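Local atomic coordinates of EmrA (Aquifex aeolicus, PDB entry 4TKO), a protein that serves as the periplasmic adaptor of a major facilitator superfamily multidrug efflux pump and probably takes part in exporting xenobiotics across the membrane. Residues Leu287-Pro297 against Ile322-Asp332. Sequence-based numbering, arbitrary orientation.
Sequences LFEGVVEEISP and IPVKIKITKGD
E293 lays its extended side chain alongside that of K325, both pointing the same way, and its OE1 meets K325 NZ in a salt bridge of 3.4 Å. Both CG atoms stand anti to their backbone N (chi1 -170° and -164°), which carries the two chains out together. K325 NZ also forms a salt bridge with D18, its stronger polar partner, and a cation-pi contact with Y257. The pair sits at a classic beta bulge in the antiparallel ladder of strands 288-295 and 322-330: E293 and E294 both face K325, whose O accepts from E293 N at 2.9 Å and only weakly from E294 N, while K325 N returns a nearly straight bond to E294 O (3.0 Å, 171° at the hydrogen). The register slips again between E289 and G290. There E289 O takes T329 N in the carbonyl plane and K330 N from above it, with a weak bond from T329 OG1. On the face of V292, V324 and I326, the CG1 methyls of V292 and V324 meet at 3.5 Å, and I346 and V344 of strand 342-347 extend this apolar layer of the AaeA-like beta-barrel. At the C-terminal end of strand 288-295, I295 CG2 touches I322 CG2 at 3.7 Å, the two side chains crossing at about a right angle. S296 OG, turned between its backbone N and carbonyl carbon, donates to a lone pair of P323 O. Apolar packing on one face and the E293-K325 salt bridge beside the bulge thus accompany a backbone ladder twice shifted in register, and D18 probably helps hold the K325 ammonium in place.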
loop_
_atom_site.group_PDB
_atom_site.type_symbol
_atom_site.label_atom_id
_atom_site.label_comp_id
_atom_site.label_asym_id
_atom_site.label_seq_id
_atom_site.Cartn_x
_atom_site.Cartn_y
_atom_site.Cartn_z
ATOM N N LEU A 287 40.498 -25.066 -29.743
ATOM C CA LEU A 287 41.578 -25.284 -28.814
ATOM C C LEU A 287 41.436 -24.386 -27.596
ATOM O O LEU A 287 41.789 -23.210 -27.634
ATOM C CB LEU A 287 42.926 -25.030 -29.476
ATOM C CG LEU A 287 44.063 -25.409 -28.531
ATOM C CD1 LEU A 287 44.194 -26.939 -28.457
ATOM C CD2 LEU A 287 45.361 -24.753 -28.928
ATOM N N PHE A 288 40.923 -24.939 -26.506
ATOM C CA PHE A 288 40.946 -24.214 -25.252
ATOM C C PHE A 288 42.368 -24.115 -24.747
ATOM O O PHE A 288 43.220 -24.924 -25.094
ATOM C CB PHE A 288 40.049 -24.882 -24.233
ATOM C CG PHE A 288 38.611 -24.798 -24.585
ATOM C CD1 PHE A 288 37.847 -23.726 -24.155
ATOM C CD2 PHE A 288 38.025 -25.766 -25.387
ATOM C CE1 PHE A 288 36.501 -23.638 -24.491
ATOM C CE2 PHE A 288 36.685 -25.676 -25.738
ATOM C CZ PHE A 288 35.925 -24.607 -25.287
ATOM N N GLU A 289 42.613 -23.128 -23.904
ATOM C CA GLU A 289 43.966 -22.731 -23.578
ATOM C C GLU A 289 43.989 -22.220 -22.146
ATOM O O GLU A 289 43.057 -21.541 -21.705
ATOM C CB GLU A 289 44.427 -21.667 -24.574
ATOM C CG GLU A 289 45.806 -21.082 -24.369
ATOM C CD GLU A 289 46.196 -20.157 -25.526
ATOM O OE1 GLU A 289 45.843 -20.479 -26.688
ATOM O OE2 GLU A 289 46.836 -19.109 -25.272
ATOM N N GLY A 290 45.033 -22.557 -21.399
ATOM C CA GLY A 290 45.103 -22.081 -20.031
ATOM C C GLY A 290 46.442 -22.246 -19.359
ATOM O O GLY A 290 47.425 -22.668 -19.982
ATOM N N VAL A 291 46.466 -21.905 -18.076
ATOM C CA VAL A 291 47.639 -22.107 -17.231
ATOM C C VAL A 291 47.333 -23.008 -16.046
ATOM O O VAL A 291 46.182 -23.145 -15.626
ATOM C CB VAL A 291 48.189 -20.789 -16.659
ATOM C CG1 VAL A 291 49.033 -20.075 -17.685
ATOM C CG2 VAL A 291 47.038 -19.934 -16.152
ATOM N N VAL A 292 48.387 -23.579 -15.484
ATOM C CA VAL A 292 48.269 -24.423 -14.325
ATOM C C VAL A 292 48.002 -23.580 -13.090
ATOM O O VAL A 292 48.840 -22.776 -12.688
ATOM C CB VAL A 292 49.523 -25.253 -14.151
ATOM C CG1 VAL A 292 49.310 -26.308 -13.084
ATOM C CG2 VAL A 292 49.864 -25.895 -15.482
ATOM N N GLU A 293 46.824 -23.764 -12.496
ATOM C CA GLU A 293 46.401 -22.964 -11.351
ATOM C C GLU A 293 46.926 -23.568 -10.049
ATOM O O GLU A 293 47.401 -22.837 -9.180
ATOM C CB GLU A 293 44.869 -22.838 -11.321
ATOM C CG GLU A 293 44.319 -21.830 -10.304
ATOM C CD GLU A 293 42.838 -21.507 -10.507
ATOM O OE1 GLU A 293 42.168 -22.171 -11.326
ATOM O OE2 GLU A 293 42.339 -20.575 -9.843
ATOM N N GLU A 294 46.852 -24.893 -9.912
ATOM C CA GLU A 294 47.384 -25.540 -8.717
ATOM C C GLU A 294 47.585 -27.047 -8.867
ATOM O O GLU A 294 46.989 -27.687 -9.729
ATOM C CB GLU A 294 46.483 -25.260 -7.514
ATOM C CG GLU A 294 45.288 -26.186 -7.372
ATOM C CD GLU A 294 44.579 -25.994 -6.036
ATOM O OE1 GLU A 294 43.331 -26.094 -5.994
ATOM O OE2 GLU A 294 45.275 -25.739 -5.025
ATOM N N ILE A 295 48.460 -27.596 -8.028
ATOM C CA ILE A 295 48.730 -29.032 -8.012
ATOM C C ILE A 295 48.615 -29.587 -6.608
ATOM O O ILE A 295 49.311 -29.127 -5.702
ATOM C CB ILE A 295 50.124 -29.374 -8.515
ATOM C CG1 ILE A 295 50.435 -28.612 -9.801
ATOM C CG2 ILE A 295 50.236 -30.876 -8.708
ATOM C CD1 ILE A 295 51.798 -28.923 -10.353
ATOM N N SER A 296 47.750 -30.581 -6.433
ATOM C CA SER A 296 47.520 -31.155 -5.115
ATOM C C SER A 296 48.635 -32.124 -4.733
ATOM O O SER A 296 49.078 -32.923 -5.557
ATOM C CB SER A 296 46.173 -31.869 -5.075
ATOM O OG SER A 296 46.150 -32.916 -6.028
ATOM N N PRO A 297 49.086 -32.057 -3.472
ATOM C CA PRO A 297 50.090 -32.986 -2.930
ATOM C C PRO A 297 49.798 -34.462 -3.251
ATOM O O PRO A 297 48.757 -35.003 -2.857
ATOM C CB PRO A 297 50.017 -32.731 -1.415
ATOM C CG PRO A 297 48.754 -31.906 -1.201
ATOM C CD PRO A 297 48.604 -31.113 -2.449
ATOM N N ILE A 322 48.114 -37.716 -10.245
ATOM C CA ILE A 322 48.032 -36.497 -9.448
ATOM C C ILE A 322 47.105 -35.454 -10.088
ATOM O O ILE A 322 47.299 -35.054 -11.237
ATOM C CB ILE A 322 49.430 -35.894 -9.235
ATOM C CG1 ILE A 322 50.192 -36.715 -8.198
ATOM C CG2 ILE A 322 49.344 -34.445 -8.763
ATOM C CD1 ILE A 322 51.045 -35.870 -7.260
ATOM N N PRO A 323 46.089 -35.003 -9.339
ATOM C CA PRO A 323 45.150 -33.995 -9.837
ATOM C C PRO A 323 45.822 -32.642 -10.054
ATOM O O PRO A 323 46.441 -32.069 -9.142
ATOM C CB PRO A 323 44.098 -33.901 -8.722
ATOM C CG PRO A 323 44.301 -35.073 -7.890
ATOM C CD PRO A 323 45.749 -35.418 -7.975
ATOM N N VAL A 324 45.690 -32.137 -11.273
ATOM C CA VAL A 324 46.198 -30.815 -11.600
ATOM C C VAL A 324 45.053 -29.979 -12.128
ATOM O O VAL A 324 44.292 -30.415 -13.000
ATOM C CB VAL A 324 47.337 -30.858 -12.640
ATOM C CG1 VAL A 324 47.928 -29.468 -12.820
ATOM C CG2 VAL A 324 48.416 -31.822 -12.199
ATOM N N LYS A 325 44.933 -28.780 -11.571
ATOM C CA LYS A 325 43.857 -27.867 -11.911
ATOM C C LYS A 325 44.328 -26.861 -12.949
ATOM O O LYS A 325 45.369 -26.219 -12.785
ATOM C CB LYS A 325 43.353 -27.142 -10.657
ATOM C CG LYS A 325 42.011 -26.466 -10.835
ATOM C CD LYS A 325 41.683 -25.540 -9.680
ATOM C CE LYS A 325 40.485 -24.638 -9.995
ATOM N NZ LYS A 325 40.280 -23.596 -8.944
ATOM N N ILE A 326 43.551 -26.718 -14.015
ATOM C CA ILE A 326 43.882 -25.777 -15.072
ATOM C C ILE A 326 42.851 -24.651 -15.235
ATOM O O ILE A 326 41.667 -24.916 -15.486
ATOM C CB ILE A 326 44.012 -26.526 -16.388
ATOM C CG1 ILE A 326 45.188 -27.493 -16.302
ATOM C CG2 ILE A 326 44.135 -25.545 -17.560
ATOM C CD1 ILE A 326 45.111 -28.578 -17.323
ATOM N N LYS A 327 43.299 -23.407 -15.087
ATOM C CA LYS A 327 42.456 -22.235 -15.362
ATOM C C LYS A 327 42.409 -21.910 -16.851
ATOM O O LYS A 327 43.450 -21.867 -17.521
ATOM C CB LYS A 327 42.947 -21.006 -14.600
ATOM C CG LYS A 327 42.363 -19.707 -15.134
ATOM C CD LYS A 327 42.323 -18.579 -14.099
ATOM C CE LYS A 327 43.642 -17.829 -13.986
ATOM N NZ LYS A 327 43.492 -16.554 -13.209
ATOM N N ILE A 328 41.200 -21.683 -17.366
ATOM C CA ILE A 328 41.016 -21.419 -18.794
ATOM C C ILE A 328 41.246 -19.962 -19.147
ATOM O O ILE A 328 40.803 -19.058 -18.433
ATOM C CB ILE A 328 39.625 -21.799 -19.236
ATOM C CG1 ILE A 328 39.261 -23.159 -18.648
ATOM C CG2 ILE A 328 39.521 -21.737 -20.754
ATOM C CD1 ILE A 328 37.902 -23.664 -19.069
ATOM N N THR A 329 41.930 -19.725 -20.254
ATOM C CA THR A 329 42.295 -18.358 -20.608
ATOM C C THR A 329 41.941 -17.964 -22.039
ATOM O O THR A 329 41.966 -16.786 -22.374
ATOM C CB THR A 329 43.793 -18.120 -20.392
ATOM O OG1 THR A 329 44.555 -19.100 -21.117
ATOM C CG2 THR A 329 44.117 -18.195 -18.898
ATOM N N LYS A 330 41.611 -18.943 -22.874
ATOM C CA LYS A 330 41.129 -18.655 -24.211
ATOM C C LYS A 330 40.250 -19.793 -24.702
ATOM O O LYS A 330 40.552 -20.962 -24.468
ATOM C CB LYS A 330 42.306 -18.415 -25.158
ATOM C CG LYS A 330 41.903 -18.173 -26.597
ATOM C CD LYS A 330 43.047 -17.551 -27.376
ATOM C CE LYS A 330 42.684 -17.383 -28.847
ATOM N NZ LYS A 330 43.761 -16.709 -29.631
ATOM N N GLY A 331 39.152 -19.443 -25.367
ATOM C CA GLY A 331 38.172 -20.419 -25.822
ATOM C C GLY A 331 36.772 -20.045 -25.354
ATOM O O GLY A 331 36.593 -19.296 -24.370
ATOM N N ASP A 332 35.768 -20.574 -26.047
ATOM C CA ASP A 332 34.389 -20.177 -25.783
ATOM C C ASP A 332 33.766 -20.857 -24.550
ATOM O O ASP A 332 33.253 -21.982 -24.627
ATOM C CB ASP A 332 33.528 -20.457 -27.020
ATOM C CG ASP A 332 32.150 -19.824 -26.925
ATOM O OD1 ASP A 332 31.933 -18.988 -26.015
ATOM O OD2 ASP A 332 31.288 -20.153 -27.764
#